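Side-chain contacts in ribokinase (Arabidopsis thaliana, PDB 6ILS), which catalyses the ATP- and magnesium-dependent phosphorylation of D-ribose at O-5, giving D-ribose 5-phosphate for nucleotide and amino acid synthesis or the pentose phosphate pathway: residues 124-127 and 128-131; 272-275 and 276-279; 285-288 and 289-293. One frame throughout, in Å; residues are numbered along the deposited sequence.

Interaction 1: 124-127 and 128-131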
# COMPACT_ATOMS: atom_id res chain seq x y z
N ILE B 124 18.15 23.48 1.14
CA ILE B 124 19.59 23.41 0.99
C ILE B 124 20.12 22.26 1.82
O ILE B 124 19.84 22.17 3.01
CB ILE B 124 20.29 24.71 1.43
CG1 ILE B 124 19.71 25.92 0.70
CG2 ILE B 124 21.79 24.62 1.21
CD1 ILE B 124 19.83 25.83 -0.80
N MET B 125 20.90 21.38 1.20
CA MET B 125 21.50 20.27 1.92
C MET B 125 22.52 20.78 2.91
O MET B 125 23.40 21.56 2.54
CB MET B 125 22.15 19.29 0.95
CG MET B 125 21.19 18.72 -0.05
SD MET B 125 20.33 17.30 0.64
CE MET B 125 21.65 16.09 0.62
N SER B 126 22.42 20.35 4.16
CA SER B 126 23.42 20.73 5.16
C SER B 126 24.73 20.01 4.87
O SER B 126 24.74 18.95 4.24
CB SER B 126 22.95 20.40 6.57
OG SER B 126 23.15 19.03 6.86
N ASP B 127 25.84 20.57 5.34
CA ASP B 127 27.16 20.07 4.98
C ASP B 127 27.51 18.74 5.64
O ASP B 127 28.49 18.08 5.25
CB ASP B 127 28.23 21.11 5.32
CG ASP B 127 28.50 22.05 4.17
OD1 ASP B 127 27.81 23.08 4.06
OD2 ASP B 127 29.40 21.75 3.36
N ASP B 128 26.71 18.31 6.61
CA ASP B 128 26.90 16.99 7.17
C ASP B 128 25.80 16.06 6.68
O ASP B 128 25.75 14.89 7.06
CB ASP B 128 26.97 17.03 8.70
CG ASP B 128 28.41 17.14 9.21
OD1 ASP B 128 29.17 16.14 9.12
OD2 ASP B 128 28.80 18.22 9.71
N ASP B 129 24.92 16.59 5.85
CA ASP B 129 24.16 15.75 4.93
C ASP B 129 25.09 15.38 3.80
O ASP B 129 25.06 14.26 3.30
CB ASP B 129 22.91 16.45 4.37
CG ASP B 129 21.87 16.74 5.43
OD1 ASP B 129 21.48 15.81 6.17
OD2 ASP B 129 21.38 17.89 5.47
N LEU B 130 25.93 16.34 3.41
CA LEU B 130 26.86 16.19 2.29
C LEU B 130 28.19 15.58 2.67
O LEU B 130 29.02 15.31 1.80
CB LEU B 130 27.11 17.54 1.63
CG LEU B 130 25.94 18.22 0.92
CD1 LEU B 130 26.38 19.57 0.37
CD2 LEU B 130 25.38 17.33 -0.18
N GLU B 131 28.43 15.37 3.96
CA GLU B 131 29.70 14.79 4.39
C GLU B 131 29.88 13.38 3.83
O GLU B 131 30.99 12.98 3.49
CB GLU B 131 29.82 14.76 5.91
CG GLU B 131 28.79 13.85 6.58
CD GLU B 131 29.25 13.36 7.94
OE1 GLU B 131 30.41 13.63 8.32
OE2 GLU B 131 28.43 12.70 8.63

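Interaction 2: 272-275 and 276-279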
# COMPACT_ATOMS: atom_id res chain seq x y z
N GLY B 272 37.96 -0.82 -9.43
CA GLY B 272 39.14 -0.69 -10.31
C GLY B 272 39.13 -1.61 -11.50
O GLY B 272 40.13 -1.71 -12.17
N LYS B 273 37.99 -2.20 -11.81
CA LYS B 273 37.97 -3.14 -12.95
C LYS B 273 37.96 -2.36 -14.27
O LYS B 273 37.56 -1.23 -14.27
CB LYS B 273 36.76 -4.06 -12.84
CG LYS B 273 36.85 -5.03 -11.69
CD LYS B 273 35.71 -5.99 -11.64
CE LYS B 273 35.87 -7.01 -10.55
NZ LYS B 273 34.66 -7.84 -10.44
N SER B 274 38.28 -3.04 -15.36
CA SER B 274 38.27 -2.45 -16.72
C SER B 274 36.85 -2.16 -17.17
O SER B 274 35.95 -2.79 -16.69
CB SER B 274 38.95 -3.38 -17.67
OG SER B 274 38.14 -4.49 -17.98
N HIS B 275 36.67 -1.23 -18.11
CA HIS B 275 35.32 -0.93 -18.62
C HIS B 275 34.68 -2.23 -19.13
O HIS B 275 33.52 -2.48 -18.86
CB HIS B 275 35.39 0.12 -19.73
CG HIS B 275 36.03 1.40 -19.32
ND1 HIS B 275 35.72 2.03 -18.16
CD2 HIS B 275 36.93 2.18 -19.93
CE1 HIS B 275 36.39 3.14 -18.07
NE2 HIS B 275 37.15 3.24 -19.13
N GLU B 276 35.46 -3.01 -19.87
CA GLU B 276 34.96 -4.29 -20.35
C GLU B 276 34.48 -5.18 -19.21
O GLU B 276 33.39 -5.74 -19.28
CB GLU B 276 36.04 -5.03 -21.15
CG GLU B 276 36.31 -4.44 -22.53
CD GLU B 276 37.19 -3.19 -22.51
OE1 GLU B 276 37.78 -2.86 -21.45
OE2 GLU B 276 37.29 -2.54 -23.58
N GLU B 277 35.30 -5.31 -18.18
CA GLU B 277 34.95 -6.13 -17.02
C GLU B 277 33.74 -5.56 -16.28
O GLU B 277 32.91 -6.33 -15.79
CB GLU B 277 36.13 -6.25 -16.05
CG GLU B 277 37.27 -7.17 -16.52
CD GLU B 277 38.60 -6.94 -15.79
OE1 GLU B 277 38.73 -5.93 -15.05
OE2 GLU B 277 39.52 -7.76 -15.97
N CYS B 278 33.66 -4.23 -16.19
CA CYS B 278 32.52 -3.57 -15.55
C CYS B 278 31.22 -3.91 -16.26
O CYS B 278 30.23 -4.26 -15.61
CB CYS B 278 32.71 -2.05 -15.52
SG CYS B 278 33.97 -1.49 -14.39
N LEU B 279 31.21 -3.81 -17.58
CA LEU B 279 30.02 -4.14 -18.35
C LEU B 279 29.62 -5.61 -18.20
O LEU B 279 28.44 -5.93 -18.09
CB LEU B 279 30.24 -3.82 -19.83
CG LEU B 279 30.04 -2.38 -20.29
CD1 LEU B 279 30.24 -2.28 -21.80
CD2 LEU B 279 28.64 -1.87 -19.93

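Interaction 3: 285-288 and 289-293. With NA (sodium ion), chain G; ATP (adenosine-5'-triphosphate), chain E.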
# COMPACT_ATOMS: atom_id res chain seq x y z
N ALA B 285 25.03 -9.56 -13.34
CA ALA B 285 24.20 -9.31 -12.16
C ALA B 285 22.76 -9.08 -12.57
O ALA B 285 21.85 -9.60 -11.92
CB ALA B 285 24.73 -8.12 -11.36
N ALA B 286 22.54 -8.34 -13.66
CA ALA B 286 21.17 -8.14 -14.16
C ALA B 286 20.54 -9.47 -14.63
O ALA B 286 19.35 -9.68 -14.47
CB ALA B 286 21.17 -7.13 -15.32
N SER B 287 21.35 -10.34 -15.22
CA SER B 287 20.88 -11.68 -15.64
C SER B 287 20.29 -12.46 -14.47
O SER B 287 19.20 -13.05 -14.57
CB SER B 287 22.02 -12.49 -16.24
OG SER B 287 21.52 -13.67 -16.86
N LEU B 288 21.01 -12.46 -13.36
CA LEU B 288 20.53 -13.17 -12.17
C LEU B 288 19.27 -12.53 -11.59
O LEU B 288 18.33 -13.23 -11.17
CB LEU B 288 21.62 -13.22 -11.12
CG LEU B 288 22.82 -14.07 -11.55
CD1 LEU B 288 23.96 -13.95 -10.55
CD2 LEU B 288 22.41 -15.54 -11.73
N CYS B 289 19.25 -11.20 -11.58
CA CYS B 289 18.10 -10.43 -11.08
C CYS B 289 16.78 -10.80 -11.76
O CYS B 289 15.75 -10.86 -11.10
CB CYS B 289 18.36 -8.92 -11.26
SG CYS B 289 16.97 -7.85 -10.80
N VAL B 290 16.80 -11.04 -13.06
CA VAL B 290 15.55 -11.25 -13.77
C VAL B 290 15.00 -12.65 -13.54
O VAL B 290 13.90 -12.96 -13.98
CB VAL B 290 15.68 -11.01 -15.31
CG1 VAL B 290 16.21 -9.59 -15.60
CG2 VAL B 290 16.56 -12.06 -15.97
N GLN B 291 15.76 -13.49 -12.84
CA GLN B 291 15.33 -14.87 -12.65
C GLN B 291 14.61 -15.09 -11.31
O GLN B 291 14.25 -16.22 -10.98
CB GLN B 291 16.52 -15.81 -12.79
CG GLN B 291 17.25 -15.59 -14.12
CD GLN B 291 18.33 -16.60 -14.39
OE1 GLN B 291 18.09 -17.80 -14.34
NE2 GLN B 291 19.54 -16.11 -14.69
N VAL B 292 14.38 -14.01 -10.57
CA VAL B 292 13.72 -14.07 -9.27
C VAL B 292 12.69 -12.94 -9.15
O VAL B 292 12.93 -11.83 -9.63
CB VAL B 292 14.75 -14.00 -8.11
CG1 VAL B 292 14.06 -13.76 -6.76
CG2 VAL B 292 15.60 -15.25 -8.07
N LYS B 293 11.55 -13.21 -8.52
CA LYS B 293 10.51 -12.18 -8.44
C LYS B 293 10.82 -11.15 -7.36
O LYS B 293 11.39 -11.47 -6.32
CB LYS B 293 9.13 -12.84 -8.20
CG LYS B 293 7.98 -11.84 -7.95
CD LYS B 293 6.71 -12.17 -8.74
CE LYS B 293 6.76 -11.54 -10.12
NZ LYS B 293 5.41 -11.39 -10.75
NA NA G . 13.68 -9.32 -10.40
PG ATP E . 15.88 -0.11 -17.53
O1G ATP E . 16.68 1.06 -17.07
O2G ATP E . 15.29 -0.86 -16.34
O3G ATP E . 14.74 0.31 -18.39
PB ATP E . 16.49 -1.82 -19.67
O1B ATP E . 17.66 -2.56 -20.15
O2B ATP E . 16.09 -0.91 -20.74
O3B ATP E . 16.89 -1.03 -18.37
PA ATP E . 15.00 -4.27 -19.17
O1A ATP E . 14.65 -4.86 -20.53
O2A ATP E . 13.89 -4.56 -18.18
O3A ATP E . 15.19 -2.70 -19.30
O5' ATP E . 16.31 -4.94 -18.64
C5' ATP E . 16.92 -4.48 -17.44
C4' ATP E . 18.33 -5.19 -17.32
O4' ATP E . 18.14 -6.72 -17.38
C3' ATP E . 19.04 -4.88 -18.32
O3' ATP E . 20.41 -4.74 -17.93
C2' ATP E . 18.93 -6.14 -19.40
O2' ATP E . 20.11 -6.08 -20.25
C1' ATP E . 18.82 -7.19 -18.70
N9 ATP E . 17.86 -8.12 -19.31
C8 ATP E . 16.62 -8.10 -19.88
N7 ATP E . 16.32 -9.37 -20.26
C5 ATP E . 17.37 -10.18 -19.93
C6 ATP E . 17.58 -11.55 -20.09
N6 ATP E . 16.70 -12.51 -20.69
N1 ATP E . 18.72 -12.09 -19.67
C2 ATP E . 19.69 -11.31 -19.06
N3 ATP E . 19.49 -9.98 -18.89
C4 ATP E . 18.32 -9.41 -19.33

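Interaction 1: 124-127 and 128-131
Ser126 and Asp129 engage each other through both main chain and side chain. Two donors of the serine meet one carboxylate oxygen, Asp129 OD2. The hydroxyl Ser126 OG lies only 2.5 Å from OD2 and comes from well above the carboxylate plane, whereas Ser126 N, 3.0 Å from Asp129 OD2, meets the anti lone pair of that oxygen in a bent bond (137°). With OG placed between its own backbone N and carbonyl carbon (chi1 81°), the hydroxyl also stands 3.2 Å from Asp129 N, which returns a weak bond. This double grip would limit rotation of the buried carboxylate, whose other oxygen, OD1, forms a salt bridge with Arg88.

Main-chain bonds converge on Ser126 O, which accepts Leu130 N at 3.0 Å in the carbonyl plane and Asp129 N from above it. The serine-aspartate exchange braces the loop that joins helix 116-119 to helix 131-134 of the PfkB kinase fold.

Apolar packing lies beneath. Met125 CB rests 3.9 Å from Leu130 CG, and the methionine chain, bent at chi2 and chi3, brings CE to 4.0 Å from Asp129 CB. Met125 and Leu130 cross at about a right angle, and both lean on helix 147-158, at Ile149 and Ala156 respectively.

On the outer side Asp127 turns away to a salt bridge with Arg134, and Glu131 is hydrogen-bonded to Tyr86.

Interaction 2: 272-275 and 276-279
Ser274 and Glu277 show how a helix start can be closed by an exchange of bonds between side chain and backbone. Ser274 OG accepts Glu277 N at 3.0 Å, and Glu277 OE1 in turn accepts Ser274 N at 2.9 Å. The second bond is almost straight (171°) and reaches the carboxylate on its anti side, somewhat out of the plane. The torsions explain the exchange: the serine hydroxyl sits between backbone N and carbonyl carbon (chi1 74°), facing the first turn, while the glutamate runs extended beyond CG, back along the serine, with CG 3.2 Å from Ser274 OG. The carboxylate therefore lies near the amino end of the helix, where its negative charge would probably be favoured.

The close packing is on the inner side. Cys278 N bonds to Ser274 O at 2.8 Å, and the thiol points back along the incoming chain, Cys278 SG lying 3.6 Å from Lys273 O. Around this sulfur stand Phe265, Ala268 and Met269 of helix 257-270, while Leu279 reaches strands 231-235 and 241-243.

Towards solvent the contact is looser. Lys273 CB touches Glu277 OE1 at 3.5 Å, but the two side chains cross at about a right angle and the ammonium group travels on to a cation-pi contact with Phe281; Lys273 NZ stays 6.4 Å from Glu277 OE1. Glu276 is exposed, and its bent chain brings OE1 no nearer than 3.9 Å to Ser274 OG.

Gly272, at positive phi, ends helix 257-270 in a Schellman motif, and two residues later Ser274, as N-cap, opens helix 275-289 with a classic capping box.

Interaction 3: 285-288 and 289-293
The carboxamide of Gln291 turns an edge to Ser287. Ser287 O lies in the amide plane and accepts Gln291 NE2 at 3.1 Å (157°), although the donor stands well above the plane of that carbonyl. Leu288 CD2 stands off to one side of the amide plane, beyond the nitrogen and 4.2 Å from Gln291 NE2. Ser287 OG is on the other side, but is anti to its own N (chi1 -169°) and bonds to Ile246 O. The second flat group is the adenine of ATP: Ser287 CA approaches C2 at 3.6 Å from one side of the ring plane, while Ala286 CB and Val290 CG1 border the sugar.

Gln291 N bonds to Leu288 O at 3.1 Å as the helix end runs into a type I turn from Cys289 to Val292. Were Gln291 an alanine, Ser287 O would lose its side-chain NE2 donor and Ala249 N its weak partner at OE1, and the turn is likely to be held less firmly against the helix end.

From the two ends of this turn, Cys289 O and Val292 O each bind the sodium ion at 2.7 Å, joined by carbonyl oxygens of Asp253, Thr255 and Gly294. Five neutral carbonyls without a bound carboxylate would suit a weakly polarising monovalent cation, consistent with the potassium site predicted here.

How the interactions relate
Interactions 2 and 3 share helix 275-289: residues 272-279 open it and residues 285-293 close it, their centres about 20 Å apart. Interaction 1 belongs to a separate loop across the fold, about 35 Å from interaction 3 between centres and on the opposite side of the chain's centre. Interaction 3 is the buried one, and there backbone carbonyls serve sodium while small side chains border ATP. The other two are partly buried and lie nearer the surface. Both rely on a serine paired with an acidic residue three positions on, but the aspartate of interaction 1 is buried and also salt-bridged, whereas the glutamate of interaction 2 is exposed.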